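Neurotoxin (Clostridium botulinum, PDB 3N7L) is the receptor-binding domain of a botulinum neurotoxin and probably attaches the toxin to gangliosides on the surface of nerve cells. Local coordinates at residues N67-Y70 / E71-I75; F128-I132 / S133-A137; D216-D219 / I220-F224; A407-L410 / E411-S414. All coordinates share one frame; numbering follows the deposited sequence.

Contact 1. Residues N67-Y70 / E71-I75; sequences NAMY and ESFSI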
ATOM      1  N   ASN A  67      25.435  -6.514 -23.277  1.00 45.53           N
ATOM      2  CA  ASN A  67      26.415  -6.958 -22.289  1.00 46.17           C
ATOM      3  C   ASN A  67      25.906  -7.089 -20.861  1.00 45.89           C
ATOM      4  O   ASN A  67      26.693  -7.013 -19.918  1.00 46.98           O
ATOM      5  CB  ASN A  67      27.636  -6.030 -22.295  1.00 47.48           C
ATOM      6  CG  ASN A  67      28.397  -6.078 -23.606  1.00 48.71           C
ATOM      7  OD1 ASN A  67      27.971  -5.501 -24.605  1.00 49.72           O
ATOM      8  ND2 ASN A  67      29.524  -6.781 -23.611  1.00 50.33           N
ATOM      9  N   ALA A  68      24.605  -7.304 -20.689  1.00 44.73           N
ATOM     10  CA  ALA A  68      24.058  -7.431 -19.341  1.00 42.62           C
ATOM     11  C   ALA A  68      22.947  -8.467 -19.201  1.00 41.08           C
ATOM     12  O   ALA A  68      23.037  -9.374 -18.377  1.00 41.94           O
ATOM     13  CB  ALA A  68      23.553  -6.074 -18.866  1.00 42.18           C
ATOM     14  N   MET A  69      21.910  -8.320 -20.014  1.00 39.48           N
ATOM     15  CA  MET A  69      20.741  -9.195 -19.988  1.00 38.08           C
ATOM     16  C   MET A  69      20.983 -10.695 -20.144  1.00 36.17           C
ATOM     17  O   MET A  69      20.196 -11.505 -19.650  1.00 34.53           O
ATOM     18  CB  MET A  69      19.756  -8.744 -21.065  1.00 40.66           C
ATOM     19  CG  MET A  69      19.344  -7.289 -20.951  1.00 44.40           C
ATOM     20  SD  MET A  69      18.420  -6.975 -19.445  1.00 48.64           S
ATOM     21  CE  MET A  69      16.767  -7.429 -20.003  1.00 48.65           C
ATOM     22  N   TYR A  70      22.063 -11.071 -20.821  1.00 34.37           N
ATOM     23  CA  TYR A  70      22.352 -12.485 -21.046  1.00 32.56           C
ATOM     24  C   TYR A  70      23.053 -13.191 -19.896  1.00 33.71           C
ATOM     25  O   TYR A  70      23.283 -14.398 -19.947  1.00 34.24           O
ATOM     26  CB  TYR A  70      23.148 -12.642 -22.343  1.00 31.12           C
ATOM     27  CG  TYR A  70      22.340 -12.222 -23.546  1.00 29.86           C
ATOM     28  CD1 TYR A  70      21.437 -13.105 -24.147  1.00 29.39           C
ATOM     29  CD2 TYR A  70      22.413 -10.920 -24.037  1.00 28.15           C
ATOM     30  CE1 TYR A  70      20.625 -12.697 -25.209  1.00 27.41           C
ATOM     31  CE2 TYR A  70      21.602 -10.503 -25.094  1.00 29.43           C
ATOM     32  CZ  TYR A  70      20.709 -11.398 -25.672  1.00 28.23           C
ATOM     33  OH  TYR A  70      19.888 -10.986 -26.697  1.00 30.00           O
ATOM     34  N   GLU A  71      23.388 -12.446 -18.853  1.00 34.10           N
ATOM     35  CA  GLU A  71      24.036 -13.047 -17.699  1.00 34.43           C
ATOM     36  C   GLU A  71      23.156 -12.884 -16.466  1.00 33.11           C
ATOM     37  O   GLU A  71      22.401 -13.787 -16.116  1.00 32.93           O
ATOM     38  CB  GLU A  71      25.405 -12.411 -17.466  1.00 36.23           C
ATOM     39  CG  GLU A  71      26.367 -12.629 -18.615  1.00 39.99           C
ATOM     40  CD  GLU A  71      27.764 -12.154 -18.293  1.00 44.67           C
ATOM     41  OE1 GLU A  71      27.937 -10.946 -18.017  1.00 46.77           O
ATOM     42  OE2 GLU A  71      28.692 -12.992 -18.312  1.00 48.47           O
ATOM     43  N   SER A  72      23.257 -11.729 -15.817  1.00 32.30           N
ATOM     44  CA  SER A  72      22.463 -11.437 -14.625  1.00 31.49           C
ATOM     45  C   SER A  72      21.885 -10.032 -14.698  1.00 30.57           C
ATOM     46  O   SER A  72      22.554  -9.096 -15.142  1.00 31.01           O
ATOM     47  CB  SER A  72      23.316 -11.552 -13.352  1.00 32.30           C
ATOM     48  OG  SER A  72      23.538 -12.901 -12.981  1.00 34.78           O
ATOM     49  N   PHE A  73      20.642  -9.884 -14.263  1.00 27.83           N
ATOM     50  CA  PHE A  73      20.007  -8.580 -14.264  1.00 27.88           C
ATOM     51  C   PHE A  73      18.835  -8.571 -13.294  1.00 26.80           C
ATOM     52  O   PHE A  73      18.294  -9.621 -12.943  1.00 25.52           O
ATOM     53  CB  PHE A  73      19.552  -8.199 -15.679  1.00 30.38           C
ATOM     54  CG  PHE A  73      18.453  -9.064 -16.227  1.00 33.17           C
ATOM     55  CD1 PHE A  73      17.126  -8.833 -15.878  1.00 36.05           C
ATOM     56  CD2 PHE A  73      18.744 -10.106 -17.101  1.00 34.66           C
ATOM     57  CE1 PHE A  73      16.104  -9.626 -16.393  1.00 37.07           C
ATOM     58  CE2 PHE A  73      17.732 -10.908 -17.621  1.00 35.06           C
ATOM     59  CZ  PHE A  73      16.409 -10.667 -17.267  1.00 37.14           C
ATOM     60  N   SER A  74      18.466  -7.376 -12.850  1.00 25.52           N
ATOM     61  CA  SER A  74      17.372  -7.210 -11.908  1.00 25.97           C
ATOM     62  C   SER A  74      16.489  -6.058 -12.335  1.00 24.15           C
ATOM     63  O   SER A  74      16.976  -5.055 -12.850  1.00 26.98           O
ATOM     64  CB  SER A  74      17.914  -6.931 -10.505  1.00 25.06           C
ATOM     65  OG  SER A  74      18.633  -8.037 -10.009  1.00 28.25           O
ATOM     66  N   ILE A  75      15.190  -6.219 -12.117  1.00 22.83           N
ATOM     67  CA  ILE A  75      14.202  -5.202 -12.449  1.00 23.00           C
ATOM     68  C   ILE A  75      13.475  -4.832 -11.152  1.00 23.65           C
ATOM     69  O   ILE A  75      12.966  -5.706 -10.450  1.00 22.87           O
ATOM     70  CB  ILE A  75      13.176  -5.747 -13.471  1.00 23.59           C
ATOM     71  CG1 ILE A  75      13.903  -6.175 -14.751  1.00 24.33           C
ATOM     72  CG2 ILE A  75      12.125  -4.687 -13.779  1.00 22.27           C
ATOM     73  CD1 ILE A  75      13.013  -6.878 -15.770  1.00 25.28           C
TER

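Contact 2. Residues F128-I132 / S133-A137; sequences FSYDI and SKNAA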
ATOM      1  N   PHE A 128       3.763 -13.960  -8.578  1.00 23.36           N
ATOM      2  CA  PHE A 128       3.343 -13.575  -7.243  1.00 23.99           C
ATOM      3  C   PHE A 128       1.819 -13.572  -7.314  1.00 22.98           C
ATOM      4  O   PHE A 128       1.247 -12.946  -8.201  1.00 22.82           O
ATOM      5  CB  PHE A 128       3.828 -12.161  -6.899  1.00 21.08           C
ATOM      6  CG  PHE A 128       2.995 -11.465  -5.845  1.00 24.67           C
ATOM      7  CD1 PHE A 128       2.754 -12.066  -4.613  1.00 25.27           C
ATOM      8  CD2 PHE A 128       2.472 -10.193  -6.080  1.00 25.40           C
ATOM      9  CE1 PHE A 128       2.005 -11.412  -3.625  1.00 26.68           C
ATOM     10  CE2 PHE A 128       1.723  -9.528  -5.097  1.00 27.33           C
ATOM     11  CZ  PHE A 128       1.492 -10.144  -3.867  1.00 25.39           C
ATOM     12  N   SER A 129       1.167 -14.295  -6.415  1.00 22.56           N
ATOM     13  CA  SER A 129      -0.291 -14.293  -6.384  1.00 24.35           C
ATOM     14  C   SER A 129      -0.674 -13.726  -5.015  1.00 23.86           C
ATOM     15  O   SER A 129      -0.278 -14.261  -3.979  1.00 23.44           O
ATOM     16  CB  SER A 129      -0.862 -15.706  -6.576  1.00 24.74           C
ATOM     17  OG  SER A 129      -0.447 -16.598  -5.561  1.00 28.22           O
ATOM     18  N   TYR A 130      -1.422 -12.629  -5.004  1.00 23.01           N
ATOM     19  CA  TYR A 130      -1.795 -12.032  -3.734  1.00 22.96           C
ATOM     20  C   TYR A 130      -2.835 -12.856  -2.976  1.00 24.70           C
ATOM     21  O   TYR A 130      -3.586 -13.631  -3.573  1.00 25.03           O
ATOM     22  CB  TYR A 130      -2.262 -10.577  -3.937  1.00 20.74           C
ATOM     23  CG  TYR A 130      -3.617 -10.363  -4.584  1.00 20.58           C
ATOM     24  CD1 TYR A 130      -3.723  -9.877  -5.892  1.00 19.39           C
ATOM     25  CD2 TYR A 130      -4.796 -10.551  -3.856  1.00 19.28           C
ATOM     26  CE1 TYR A 130      -4.975  -9.571  -6.455  1.00 20.46           C
ATOM     27  CE2 TYR A 130      -6.048 -10.251  -4.404  1.00 20.54           C
ATOM     28  CZ  TYR A 130      -6.134  -9.758  -5.697  1.00 21.29           C
ATOM     29  OH  TYR A 130      -7.371  -9.428  -6.211  1.00 22.57           O
ATOM     30  N   ASP A 131      -2.846 -12.710  -1.653  1.00 24.77           N
ATOM     31  CA  ASP A 131      -3.782 -13.439  -0.799  1.00 27.12           C
ATOM     32  C   ASP A 131      -5.182 -12.847  -0.950  1.00 26.93           C
ATOM     33  O   ASP A 131      -5.462 -11.762  -0.445  1.00 25.80           O
ATOM     34  CB  ASP A 131      -3.339 -13.343   0.662  1.00 27.66           C
ATOM     35  CG  ASP A 131      -4.191 -14.190   1.582  1.00 31.79           C
ATOM     36  OD1 ASP A 131      -5.432 -14.184   1.428  1.00 32.65           O
ATOM     37  OD2 ASP A 131      -3.621 -14.853   2.469  1.00 32.69           O
ATOM     38  N   ILE A 132      -6.063 -13.570  -1.632  1.00 26.80           N
ATOM     39  CA  ILE A 132      -7.409 -13.075  -1.856  1.00 27.24           C
ATOM     40  C   ILE A 132      -8.191 -12.824  -0.569  1.00 28.27           C
ATOM     41  O   ILE A 132      -8.879 -11.809  -0.446  1.00 27.43           O
ATOM     42  CB  ILE A 132      -8.200 -14.034  -2.765  1.00 27.64           C
ATOM     43  CG1 ILE A 132      -7.479 -14.168  -4.111  1.00 29.12           C
ATOM     44  CG2 ILE A 132      -9.616 -13.503  -2.983  1.00 27.66           C
ATOM     45  CD1 ILE A 132      -8.149 -15.101  -5.096  1.00 29.12           C
ATOM     46  N   SER A 133      -8.068 -13.730   0.396  1.00 29.35           N
ATOM     47  CA  SER A 133      -8.794 -13.580   1.655  1.00 31.27           C
ATOM     48  C   SER A 133      -8.422 -12.304   2.410  1.00 31.38           C
ATOM     49  O   SER A 133      -9.242 -11.751   3.147  1.00 31.96           O
ATOM     50  CB  SER A 133      -8.557 -14.797   2.555  1.00 32.95           C
ATOM     51  OG  SER A 133      -7.267 -14.768   3.139  1.00 32.35           O
ATOM     52  N   LYS A 134      -7.193 -11.834   2.227  1.00 29.87           N
ATOM     53  CA  LYS A 134      -6.735 -10.624   2.901  1.00 28.89           C
ATOM     54  C   LYS A 134      -6.916  -9.368   2.060  1.00 27.89           C
ATOM     55  O   LYS A 134      -6.558  -8.276   2.494  1.00 28.96           O
ATOM     56  CB  LYS A 134      -5.258 -10.746   3.267  1.00 29.69           C
ATOM     57  CG  LYS A 134      -4.933 -11.872   4.215  1.00 31.15           C
ATOM     58  CD  LYS A 134      -3.451 -11.868   4.522  1.00 33.50           C
ATOM     59  CE  LYS A 134      -3.089 -12.976   5.486  1.00 34.36           C
ATOM     60  NZ  LYS A 134      -1.626 -12.987   5.733  1.00 35.08           N
ATOM     61  N   ASN A 135      -7.461  -9.517   0.858  1.00 26.36           N
ATOM     62  CA  ASN A 135      -7.660  -8.366  -0.022  1.00 26.52           C
ATOM     63  C   ASN A 135      -8.962  -8.520  -0.788  1.00 26.13           C
ATOM     64  O   ASN A 135      -8.979  -8.473  -2.015  1.00 25.78           O
ATOM     65  CB  ASN A 135      -6.486  -8.260  -1.002  1.00 25.36           C
ATOM     66  CG  ASN A 135      -5.154  -8.106  -0.293  1.00 26.29           C
ATOM     67  OD1 ASN A 135      -4.785  -7.006   0.111  1.00 25.11           O
ATOM     68  ND2 ASN A 135      -4.436  -9.211  -0.121  1.00 23.64           N
ATOM     69  N   ALA A 136     -10.054  -8.693  -0.054  1.00 26.48           N
ATOM     70  CA  ALA A 136     -11.365  -8.887  -0.662  1.00 25.64           C
ATOM     71  C   ALA A 136     -11.792  -7.744  -1.569  1.00 25.55           C
ATOM     72  O   ALA A 136     -12.439  -7.973  -2.590  1.00 28.43           O
ATOM     73  CB  ALA A 136     -12.411  -9.112   0.426  1.00 26.85           C
ATOM     74  N   ALA A 137     -11.440  -6.517  -1.201  1.00 23.46           N
ATOM     75  CA  ALA A 137     -11.805  -5.354  -1.999  1.00 23.94           C
ATOM     76  C   ALA A 137     -10.812  -5.109  -3.131  1.00 23.85           C
ATOM     77  O   ALA A 137     -10.870  -4.081  -3.811  1.00 25.58           O
ATOM     78  CB  ALA A 137     -11.901  -4.120  -1.106  1.00 24.51           C
TER
HETATM   79  O   HOH W   1      -9.389  -9.558  -4.550  1.00 41.30           O
HETATM   80  O   HOH W   2      -1.152 -14.599   3.342  1.00 44.41           O

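Contact 3. Residues D216-D219 / I220-F224; sequences DDKD and INILF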
ATOM      1  N   ASP A 216      20.874  -9.253  -4.295  1.00 31.94           N
ATOM      2  CA  ASP A 216      20.575 -10.222  -3.249  1.00 34.91           C
ATOM      3  C   ASP A 216      19.559  -9.626  -2.278  1.00 35.65           C
ATOM      4  O   ASP A 216      19.227  -8.442  -2.377  1.00 34.20           O
ATOM      5  CB  ASP A 216      21.856 -10.633  -2.515  1.00 36.89           C
ATOM      6  CG  ASP A 216      22.544  -9.472  -1.833  1.00 40.12           C
ATOM      7  OD1 ASP A 216      23.789  -9.511  -1.723  1.00 41.86           O
ATOM      8  OD2 ASP A 216      21.852  -8.530  -1.395  1.00 41.26           O
ATOM      9  N   ASP A 217      19.066 -10.445  -1.354  1.00 36.63           N
ATOM     10  CA  ASP A 217      18.078 -10.000  -0.375  1.00 40.16           C
ATOM     11  C   ASP A 217      18.415  -8.670   0.288  1.00 40.04           C
ATOM     12  O   ASP A 217      17.603  -7.743   0.284  1.00 38.38           O
ATOM     13  CB  ASP A 217      17.887 -11.066   0.710  1.00 44.43           C
ATOM     14  CG  ASP A 217      17.043 -12.235   0.237  1.00 50.39           C
ATOM     15  OD1 ASP A 217      17.488 -12.969  -0.678  1.00 52.82           O
ATOM     16  OD2 ASP A 217      15.929 -12.419   0.780  1.00 53.77           O
ATOM     17  N   LYS A 218      19.610  -8.583   0.863  1.00 40.02           N
ATOM     18  CA  LYS A 218      20.047  -7.364   1.534  1.00 40.11           C
ATOM     19  C   LYS A 218      19.968  -6.150   0.613  1.00 39.34           C
ATOM     20  O   LYS A 218      19.369  -5.134   0.969  1.00 37.38           O
ATOM     21  CB  LYS A 218      21.476  -7.532   2.050  1.00 42.60           C
ATOM     22  CG  LYS A 218      21.989  -6.343   2.843  1.00 45.61           C
ATOM     23  CD  LYS A 218      23.370  -6.618   3.422  1.00 48.73           C
ATOM     24  CE  LYS A 218      23.872  -5.438   4.242  1.00 50.24           C
ATOM     25  NZ  LYS A 218      25.198  -5.718   4.864  1.00 53.45           N
ATOM     26  N   ASP A 219      20.577  -6.258  -0.566  1.00 38.19           N
ATOM     27  CA  ASP A 219      20.569  -5.169  -1.537  1.00 37.96           C
ATOM     28  C   ASP A 219      19.136  -4.728  -1.817  1.00 35.86           C
ATOM     29  O   ASP A 219      18.822  -3.541  -1.769  1.00 34.90           O
ATOM     30  CB  ASP A 219      21.219  -5.614  -2.856  1.00 42.05           C
ATOM     31  CG  ASP A 219      22.702  -5.913  -2.713  1.00 46.80           C
ATOM     32  OD1 ASP A 219      23.325  -6.383  -3.701  1.00 47.50           O
ATOM     33  OD2 ASP A 219      23.247  -5.678  -1.615  1.00 50.61           O
ATOM     34  N   ILE A 220      18.287  -5.705  -2.124  1.00 34.74           N
ATOM     35  CA  ILE A 220      16.873  -5.489  -2.422  1.00 33.93           C
ATOM     36  C   ILE A 220      16.192  -4.652  -1.349  1.00 32.26           C
ATOM     37  O   ILE A 220      15.572  -3.631  -1.644  1.00 31.34           O
ATOM     38  CB  ILE A 220      16.116  -6.850  -2.522  1.00 35.00           C
ATOM     39  CG1 ILE A 220      16.466  -7.544  -3.827  1.00 35.95           C
ATOM     40  CG2 ILE A 220      14.600  -6.650  -2.414  1.00 36.60           C
ATOM     41  CD1 ILE A 220      15.897  -8.918  -3.923  1.00 33.56           C
ATOM     42  N   ASN A 221      16.299  -5.096  -0.103  1.00 31.84           N
ATOM     43  CA  ASN A 221      15.658  -4.384   0.987  1.00 31.72           C
ATOM     44  C   ASN A 221      16.233  -3.006   1.267  1.00 31.07           C
ATOM     45  O   ASN A 221      15.499  -2.100   1.653  1.00 30.76           O
ATOM     46  CB  ASN A 221      15.651  -5.247   2.243  1.00 31.72           C
ATOM     47  CG  ASN A 221      14.641  -6.375   2.153  1.00 33.35           C
ATOM     48  OD1 ASN A 221      14.906  -7.423   1.564  1.00 35.03           O
ATOM     49  ND2 ASN A 221      13.463  -6.152   2.715  1.00 33.63           N
ATOM     50  N   ILE A 222      17.536  -2.836   1.071  1.00 31.08           N
ATOM     51  CA  ILE A 222      18.141  -1.527   1.277  1.00 30.92           C
ATOM     52  C   ILE A 222      17.538  -0.597   0.222  1.00 30.61           C
ATOM     53  O   ILE A 222      17.207   0.558   0.504  1.00 30.43           O
ATOM     54  CB  ILE A 222      19.682  -1.580   1.117  1.00 32.66           C
ATOM     55  CG1 ILE A 222      20.303  -2.242   2.351  1.00 32.39           C
ATOM     56  CG2 ILE A 222      20.248  -0.175   0.927  1.00 32.49           C
ATOM     57  CD1 ILE A 222      21.812  -2.349   2.297  1.00 35.19           C
ATOM     58  N   LEU A 223      17.385  -1.114  -0.993  1.00 27.67           N
ATOM     59  CA  LEU A 223      16.797  -0.338  -2.080  1.00 26.81           C
ATOM     60  C   LEU A 223      15.361   0.004  -1.691  1.00 25.53           C
ATOM     61  O   LEU A 223      14.944   1.160  -1.750  1.00 24.46           O
ATOM     62  CB  LEU A 223      16.796  -1.153  -3.373  1.00 26.12           C
ATOM     63  CG  LEU A 223      16.252  -0.456  -4.620  1.00 25.88           C
ATOM     64  CD1 LEU A 223      17.062   0.803  -4.898  1.00 27.72           C
ATOM     65  CD2 LEU A 223      16.319  -1.410  -5.809  1.00 27.98           C
ATOM     66  N   PHE A 224      14.621  -1.023  -1.292  1.00 25.11           N
ATOM     67  CA  PHE A 224      13.229  -0.899  -0.867  1.00 27.15           C
ATOM     68  C   PHE A 224      13.055   0.268   0.115  1.00 27.88           C
ATOM     69  O   PHE A 224      12.256   1.179  -0.105  1.00 27.21           O
ATOM     70  CB  PHE A 224      12.805  -2.215  -0.201  1.00 27.03           C
ATOM     71  CG  PHE A 224      11.399  -2.222   0.327  1.00 27.34           C
ATOM     72  CD1 PHE A 224      11.118  -2.807   1.557  1.00 26.51           C
ATOM     73  CD2 PHE A 224      10.348  -1.700  -0.422  1.00 26.59           C
ATOM     74  CE1 PHE A 224       9.809  -2.877   2.035  1.00 26.67           C
ATOM     75  CE2 PHE A 224       9.036  -1.764   0.045  1.00 25.06           C
ATOM     76  CZ  PHE A 224       8.763  -2.354   1.275  1.00 25.97           C
TER

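Contact 4. Residues A407-L410 / E411-S414; sequences ASLL and ESTS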
ATOM      1  N   ALA A 407       2.865  -3.868  27.404  1.00 37.60           N
ATOM      2  CA  ALA A 407       4.047  -4.363  26.708  1.00 38.56           C
ATOM      3  C   ALA A 407       3.683  -5.505  25.757  1.00 39.34           C
ATOM      4  O   ALA A 407       4.184  -5.569  24.635  1.00 40.06           O
ATOM      5  CB  ALA A 407       5.097  -4.826  27.718  1.00 38.92           C
ATOM      6  N   SER A 408       2.802  -6.396  26.199  1.00 40.13           N
ATOM      7  CA  SER A 408       2.386  -7.519  25.365  1.00 42.26           C
ATOM      8  C   SER A 408       1.594  -7.075  24.140  1.00 42.04           C
ATOM      9  O   SER A 408       1.703  -7.681  23.076  1.00 43.14           O
ATOM     10  CB  SER A 408       1.550  -8.506  26.177  1.00 44.03           C
ATOM     11  OG  SER A 408       2.318  -9.080  27.220  1.00 48.88           O
ATOM     12  N   LEU A 409       0.798  -6.020  24.291  1.00 40.96           N
ATOM     13  CA  LEU A 409      -0.010  -5.502  23.186  1.00 40.07           C
ATOM     14  C   LEU A 409       0.848  -4.807  22.142  1.00 39.47           C
ATOM     15  O   LEU A 409       0.464  -4.681  20.978  1.00 39.67           O
ATOM     16  CB  LEU A 409      -1.054  -4.514  23.710  1.00 38.99           C
ATOM     17  CG  LEU A 409      -2.346  -5.099  24.272  1.00 37.35           C
ATOM     18  CD1 LEU A 409      -3.192  -3.982  24.840  1.00 36.65           C
ATOM     19  CD2 LEU A 409      -3.104  -5.822  23.168  1.00 37.76           C
ATOM     20  N   LEU A 410       2.014  -4.352  22.576  1.00 38.43           N
ATOM     21  CA  LEU A 410       2.944  -3.651  21.711  1.00 38.40           C
ATOM     22  C   LEU A 410       3.251  -4.446  20.443  1.00 38.12           C
ATOM     23  O   LEU A 410       3.605  -3.877  19.409  1.00 37.79           O
ATOM     24  CB  LEU A 410       4.231  -3.378  22.483  1.00 39.30           C
ATOM     25  CG  LEU A 410       5.083  -2.178  22.083  1.00 42.75           C
ATOM     26  CD1 LEU A 410       4.274  -0.892  22.228  1.00 42.29           C
ATOM     27  CD2 LEU A 410       6.317  -2.130  22.975  1.00 43.64           C
ATOM     28  N   GLU A 411       3.102  -5.763  20.523  1.00 37.78           N
ATOM     29  CA  GLU A 411       3.391  -6.638  19.389  1.00 38.39           C
ATOM     30  C   GLU A 411       2.153  -7.249  18.749  1.00 35.81           C
ATOM     31  O   GLU A 411       2.259  -8.025  17.800  1.00 35.75           O
ATOM     32  CB  GLU A 411       4.323  -7.766  19.835  1.00 42.51           C
ATOM     33  CG  GLU A 411       5.727  -7.318  20.179  1.00 47.37           C
ATOM     34  CD  GLU A 411       6.408  -6.639  19.010  1.00 50.98           C
ATOM     35  OE1 GLU A 411       6.063  -5.476  18.715  1.00 53.00           O
ATOM     36  OE2 GLU A 411       7.276  -7.276  18.374  1.00 54.45           O
ATOM     37  N   SER A 412       0.982  -6.900  19.264  1.00 32.24           N
ATOM     38  CA  SER A 412      -0.258  -7.443  18.740  1.00 30.20           C
ATOM     39  C   SER A 412      -0.792  -6.698  17.517  1.00 27.80           C
ATOM     40  O   SER A 412      -0.747  -5.471  17.455  1.00 25.69           O
ATOM     41  CB  SER A 412      -1.315  -7.442  19.838  1.00 29.31           C
ATOM     42  OG  SER A 412      -2.532  -7.979  19.357  1.00 33.06           O
ATOM     43  N   THR A 413      -1.302  -7.447  16.545  1.00 26.34           N
ATOM     44  CA  THR A 413      -1.869  -6.837  15.349  1.00 25.61           C
ATOM     45  C   THR A 413      -3.197  -6.157  15.691  1.00 25.49           C
ATOM     46  O   THR A 413      -3.765  -5.436  14.870  1.00 26.06           O
ATOM     47  CB  THR A 413      -2.108  -7.879  14.235  1.00 24.73           C
ATOM     48  OG1 THR A 413      -2.855  -8.979  14.762  1.00 24.75           O
ATOM     49  CG2 THR A 413      -0.782  -8.376  13.675  1.00 23.75           C
ATOM     50  N   SER A 414      -3.688  -6.385  16.909  1.00 25.38           N
ATOM     51  CA  SER A 414      -4.940  -5.776  17.348  1.00 25.40           C
ATOM     52  C   SER A 414      -4.720  -4.291  17.656  1.00 24.70           C
ATOM     53  O   SER A 414      -5.665  -3.562  17.961  1.00 22.61           O
ATOM     54  CB  SER A 414      -5.491  -6.499  18.588  1.00 26.83           C
ATOM     55  OG  SER A 414      -4.688  -6.264  19.736  1.00 29.77           O
TER

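Contact 1. Residues N67-Y70 / E71-I75
Three bent torsions fold the Met-69 side chain back toward Phe-73: chi1, chi2 and chi3 all lie on the minus side, with chi3 at -85°. From the other direction, the Phe-73 CG sits between its own backbone N and carbonyl carbon (chi1 66°), which stands the ring up beside the turn. The sulfur and the methyl group then lie over one face of the ring. Met-69 SD is 4.1 Å from the centroid of the Phe-73 ring and displaced toward its rim, with Phe-73 CG its nearest ring atom at 3.8 Å. Met-69 CE lies almost exactly on the ring normal, which makes a CH-pi contact beside the Met-aromatic one. Phe-73 CE2 also lies 3.2 Å from Met-69 O. Met-69 thus touches the ring with both its side chain and its carbonyl oxygen.

Residues 68-71 form a type I beta turn, with Met-69 and Tyr-70 at its corners. Glu-71 N donates to Ala-68 O at 3.1 Å; the bond is nearly straight (165°), though the donor lies above the carbonyl plane. Tyr-70, at the second corner, points its ring elsewhere. Its OH bonds to Phe-177 N, and the two rings meet edge-to-face. Met-69 also touches Phe-177, and with Ile-75 it reaches Trp-103 of strand 102-108.

The turn joins helix 62-66 to strand 72-82 in the N-terminal, concanavalin-like half. Its chemistry is mostly apolar: dispersion and weak sulfur-pi and CH-pi attraction probably hold the side chains, and one backbone bond fixes the turn.

Contact 2. Residues F128-I132 / S133-A137
Asp-131 and Asn-135 form the tight part of this contact, on two overlapping turns, the second of type I; the first has only a weak bond from Lys-134 N to Asp-131 O. Asn-135 ND2 donates to Asp-131 O at 2.8 Å, with the acceptor close to the amide plane. Asn-135 N bonds to Ile-132 O at 3.0 Å. Tyr-130 CE2 touches Asn-135 CB at 4.0 Å, and a water links Tyr-130 OH to Asn-135 O. The Asp-131 carboxylate lies anti to its backbone N (chi1 -174°), which swings it over the start of the turns. There OD1 takes two bonds. Ser-133 OG gives a short one of 2.6 Å from the syn side, and Lys-134 N gives one of 3.0 Å from above the carboxylate plane. These bonds probably fix the rotation of the group.

The solvent side is looser. Asp-131 OD2 and Lys-134 NZ stay 4.3 Å apart, and a second water bridges them. The extended lysine chain passes the carboxylate to a salt bridge with Asp-357.

The turns follow strand 122-129 and lead toward strand 143-150. Tyr-130 packs edge-to-face with Trp-84 and meets the Tyr-139 ring. Lys-134, through Asp-357, and Ala-136, against Asn-274, face the C-terminal half.

Contact 3. Residues D216-D219 / I220-F224
Ile-220 sits one turn beyond Asp-216 and lays its side chain along the hydrogen-bonded carbonyls of the first turn. Its CB is 3.3 Å from Asp-217 O. CG1, anti to the carbonyl carbon of its own residue (chi1 -74°), comes within 3.2 Å of Asp-216 O. At the tip, CD1 is 3.7 Å from the same oxygen. The side chain then packs on Leu-215 and on Thr-146 of strand 143-150, the buried side of the helix.

The outer side carries a second pair. Lys-218 and Ile-222 lie alongside each other and point the same way, with Lys-218 CG 4.0 Å from Ile-222 CD1. The aliphatic stem of the lysine thus covers part of the isoleucine on an exposed surface.

The backbone is regular. Ile-220 N donates to Asp-216 O at 2.9 Å with an almost linear N-H, and the next three residues repeat the i to i-4 bond. At the start, Asp-216 OD2 accepts from Asp-219 N at 2.7 Å and is met nearly end-on. Asp-219 OD2 is also near Asp-216 OD2, acceptor to acceptor. The helix N terminus probably eases this closeness of charge, and Lys-213 makes a weak, long ion pair with Asp-219. Asp-217 OD1 bonds to Tyr-158 OH.

Leu-223 and Phe-224 both meet Phe-144 of the same strand. The arrangement is the capped first turns of an amphipathic alpha helix. Asp-216 is its N-cap, and one face of the helix lies against the beta sheet of the N-terminal half.

Contact 4. Residues A407-L410 / E411-S414
A run of overlapping turns in the C-terminal, beta-trefoil-like half brings Leu-409 against Ser-412 and Ser-414. The clearest of them is a type I turn, in which Ser-412 N donates to Leu-409 O at 2.9 Å from well above the carbonyl plane. The turn before it is held more loosely, since Glu-411 N to Ser-408 O is a weak bond of 3.5 Å. Residues 407-410 keep helical backbone angles without forming a regular helix.

Leu-409 does the side-chain touching through one branch. Its CD2 lies 3.8 Å from Ser-414 OG and 4.1 Å from Ser-412 CB. Ser-412 carries its hydroxyl anti to the backbone N (chi1 -179°), which aims it at the next serine. Ser-412 OG and Ser-414 OG share a hydrogen bond of 2.8 Å, and either may be the donor. Ser-414 OG also bonds to Ser-378 OG. On the exposed side Glu-411 OE1 is 3.0 Å from Leu-410 O, two acceptors that probably repel slightly.

The turns lie between strands 394-402 and 417-421. Leu-409 rests on Ile-376 and Ser-378 of strand 373-384. Thr-413 bonds to Asn-253, and Ser-414 O to Asn-251, at the end of strand 246-251.

How the contacts relate
All four contacts are local and follow one another along the chain; none nests in or crosses another. Contact 1 closes the turn that leads from helix 62-66 into strand 72-82. Contact 2 forms the turns at the start of the loop from strand 122-129 to strand 143-150. Contact 3 is the start of helix 217-226, and contact 4 shapes the loop between strands 394-402 and 417-421. Contacts 1 and 3 share strand 143-150 as a neighbour, and their centres are about 17 Å apart. Contact 2 faces the C-terminal half through Asp-357, next to Tyr-358, which contact 4 touches. The nearest atoms of contacts 2 and 4 are about 9 Å apart, across the boundary between the halves.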